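Local coordinates for cobalamin biosynthesis protein (Agrobacterium tumefaciens, PDB 3BY5) that probably takes part in cobalamin (vitamin B12) biosynthesis, though its precise role is not established, at residues Ala13-Arg18 with Asp42-Ala47. Sequence-based numbering, arbitrary orientation.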
ATOM      1  N   ALA A  13      -1.154  10.633  -3.818  1.00 32.10           N
ATOM      2  CA  ALA A  13      -0.055  11.503  -3.399  1.00 28.22           C
ATOM      3  C   ALA A  13       1.149  10.696  -2.942  1.00 30.88           C
ATOM      4  O   ALA A  13       1.075   9.975  -1.949  1.00 33.20           O
ATOM      5  CB  ALA A  13      -0.495  12.445  -2.308  1.00 29.01           C
ATOM      6  N   GLY A  14       2.251  10.813  -3.676  1.00 30.82           N
ATOM      7  CA  GLY A  14       3.517  10.191  -3.291  1.00 31.09           C
ATOM      8  C   GLY A  14       4.224  11.043  -2.260  1.00 33.24           C
ATOM      9  O   GLY A  14       4.394  12.245  -2.460  1.00 34.77           O
ATOM     10  N   ILE A  15       4.631  10.427  -1.153  1.00 33.87           N
ATOM     11  CA  ILE A  15       5.228  11.159  -0.029  1.00 33.24           C
ATOM     12  C   ILE A  15       6.693  10.792   0.193  1.00 34.56           C
ATOM     13  O   ILE A  15       7.044   9.619   0.295  1.00 33.01           O
ATOM     14  CB  ILE A  15       4.447  10.939   1.298  1.00 31.17           C
ATOM     15  CG1 ILE A  15       2.937  11.139   1.112  1.00 32.58           C
ATOM     16  CG2 ILE A  15       4.985  11.846   2.406  1.00 34.90           C
ATOM     17  CD1 ILE A  15       2.527  12.530   0.653  1.00 34.57           C
ATOM     18  N   GLY A  16       7.538  11.814   0.253  1.00 39.21           N
ATOM     19  CA  GLY A  16       8.926  11.657   0.653  1.00 44.55           C
ATOM     20  C   GLY A  16       9.217  12.613   1.789  1.00 49.37           C
ATOM     21  O   GLY A  16       8.684  13.719   1.822  1.00 49.14           O
ATOM     22  N   CYS A  17      10.042  12.177   2.734  1.00 56.78           N
ATOM     23  CA  CYS A  17      10.478  13.033   3.836  1.00 65.07           C
ATOM     24  C   CYS A  17      11.830  12.593   4.370  1.00 69.83           C
ATOM     25  O   CYS A  17      12.266  11.465   4.124  1.00 70.25           O
ATOM     26  CB  CYS A  17       9.441  13.068   4.968  1.00 65.72           C
ATOM     27  SG  CYS A  17       8.776  11.465   5.449  1.00 70.17           S
ATOM     28  N   ARG A  18      12.495  13.497   5.088  1.00 76.56           N
ATOM     29  CA  ARG A  18      13.766  13.188   5.732  1.00 82.29           C
ATOM     30  C   ARG A  18      13.501  12.349   6.986  1.00 84.80           C
ATOM     31  O   ARG A  18      12.410  12.423   7.567  1.00 84.97           O
ATOM     32  CB  ARG A  18      14.531  14.478   6.075  1.00 82.79           C
ATOM     33  CG  ARG A  18      15.975  14.524   5.551  1.00 86.27           C
ATOM     34  CD  ARG A  18      16.916  13.614   6.342  1.00 89.53           C
ATOM     35  NE  ARG A  18      17.897  12.945   5.486  1.00 93.38           N
ATOM     36  CZ  ARG A  18      17.701  11.782   4.863  1.00 96.92           C
ATOM     37  NH1 ARG A  18      18.662  11.264   4.110  1.00 98.79           N
ATOM     38  NH2 ARG A  18      16.549  11.131   4.981  1.00 97.14           N
ATOM     39  N   ASP A  42      -7.003  10.560  -2.437  1.00 40.34           N
ATOM     40  CA  ASP A  42      -7.725   9.403  -1.921  1.00 42.78           C
ATOM     41  C   ASP A  42      -6.835   8.184  -1.685  1.00 41.81           C
ATOM     42  O   ASP A  42      -7.318   7.123  -1.292  1.00 41.21           O
ATOM     43  CB  ASP A  42      -8.950   9.066  -2.786  1.00 48.52           C
ATOM     44  CG  ASP A  42      -8.698   9.253  -4.266  1.00 53.85           C
ATOM     45  OD1 ASP A  42      -7.748   8.630  -4.780  1.00 64.33           O
ATOM     46  OD2 ASP A  42      -9.454  10.012  -4.914  1.00 52.13           O
ATOM     47  N   TYR A  43      -5.529   8.357  -1.880  1.00 40.44           N
ATOM     48  CA  TYR A  43      -4.567   7.275  -1.697  1.00 37.65           C
ATOM     49  C   TYR A  43      -3.149   7.825  -1.495  1.00 32.63           C
ATOM     50  O   TYR A  43      -2.727   8.732  -2.199  1.00 32.25           O
ATOM     51  CB  TYR A  43      -4.626   6.348  -2.918  1.00 43.56           C
ATOM     52  CG  TYR A  43      -4.073   4.966  -2.703  1.00 44.88           C
ATOM     53  CD1 TYR A  43      -2.849   4.607  -3.249  1.00 48.70           C
ATOM     54  CD2 TYR A  43      -4.778   4.012  -1.970  1.00 46.81           C
ATOM     55  CE1 TYR A  43      -2.325   3.341  -3.064  1.00 49.18           C
ATOM     56  CE2 TYR A  43      -4.261   2.735  -1.778  1.00 48.81           C
ATOM     57  CZ  TYR A  43      -3.031   2.411  -2.332  1.00 48.33           C
ATOM     58  OH  TYR A  43      -2.489   1.161  -2.165  1.00 48.59           O
ATOM     59  N   LEU A  44      -2.425   7.288  -0.522  1.00 30.15           N
ATOM     60  CA  LEU A  44      -1.041   7.703  -0.267  1.00 31.45           C
ATOM     61  C   LEU A  44      -0.039   6.646  -0.707  1.00 32.91           C
ATOM     62  O   LEU A  44      -0.350   5.457  -0.715  1.00 35.53           O
ATOM     63  CB  LEU A  44      -0.821   8.003   1.217  1.00 30.63           C
ATOM     64  CG  LEU A  44      -1.426   9.253   1.842  1.00 31.68           C
ATOM     65  CD1 LEU A  44      -0.998   9.325   3.286  1.00 31.13           C
ATOM     66  CD2 LEU A  44      -0.995  10.500   1.097  1.00 29.17           C
ATOM     67  N   ALA A  45       1.167   7.086  -1.059  1.00 33.93           N
ATOM     68  CA  ALA A  45       2.223   6.179  -1.516  1.00 34.09           C
ATOM     69  C   ALA A  45       3.614   6.660  -1.117  1.00 35.42           C
ATOM     70  O   ALA A  45       3.844   7.860  -0.955  1.00 33.54           O
ATOM     71  CB  ALA A  45       2.148   5.974  -3.019  1.00 29.63           C
ATOM     72  N   THR A  46       4.534   5.710  -0.966  1.00 33.58           N
ATOM     73  CA  THR A  46       5.904   6.016  -0.569  1.00 36.03           C
ATOM     74  C   THR A  46       6.903   4.993  -1.087  1.00 35.96           C
ATOM     75  O   THR A  46       6.538   3.907  -1.523  1.00 40.10           O
ATOM     76  CB  THR A  46       6.045   6.175   0.978  1.00 35.56           C
ATOM     77  OG1 THR A  46       7.319   6.748   1.289  1.00 41.67           O
ATOM     78  CG2 THR A  46       5.895   4.847   1.710  1.00 33.95           C
ATOM     79  N   ALA A  47       8.170   5.376  -1.042  1.00 39.37           N
ATOM     80  CA  ALA A  47       9.282   4.500  -1.365  1.00 41.13           C
ATOM     81  C   ALA A  47       9.603   3.697  -0.110  1.00 43.56           C
ATOM     82  O   ALA A  47       9.090   4.035   0.956  1.00 44.44           O
ATOM     83  CB  ALA A  47      10.455   5.342  -1.765  1.00 41.10           C
TER
HETATM   84  O   HOH W   1       8.903   8.368  -1.363  1.00 36.82           O
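Ala13 straddles Tyr43 and Ala45 with its backbone, and Ala45 in turn bridges Ala13 and Ile15, on two neighbouring parallel strands. Ala13 N donates to Tyr43 O (3.0 Å), almost straight onto the carbonyl. Ala13 O then accepts Ala45 N at 3.0 Å, a more bent bond whose donor lies 33° from the carbonyl plane. Ala45 O takes Ile15 N at 2.7 Å. Gly14 and Leu44 turn their backbone groups the other way, Gly14 to Ala126 and Leu44 to Ser66 and Glu68, so both strands are bonded along both edges.

Beyond Ala45 the strands part, and the ladder ends differently. Ile15 O is reached by water 1 (2.8 Å), which donates to it and accepts Ala47 N (3.1 Å). The hydroxyl of Thr46 also lies near, with OG1 3.1 Å from Ile15 O. With OG1 anti to its own backbone N (chi1 -168°), the hydroxyl is turned toward Ile15 O, though Ala47 O is also within reach of its one proton.

On the face that carries Ala13, Ile15, Leu44 and Thr46, Leu44 CD2 does the apolar touching. It meets Ala13 CB and Ile15 CG1, each at 4.0 Å. Helices 23-37 and 54-62 pack over Ile15, while helix 98-107 packs on Ala45 from the other face. The strands are the two beta elements of a beta-alpha-beta crossover through helix 23-37, in the mixed five-stranded sheet of this alpha/beta fold, with strand 11-17 central and 43-46 beside it.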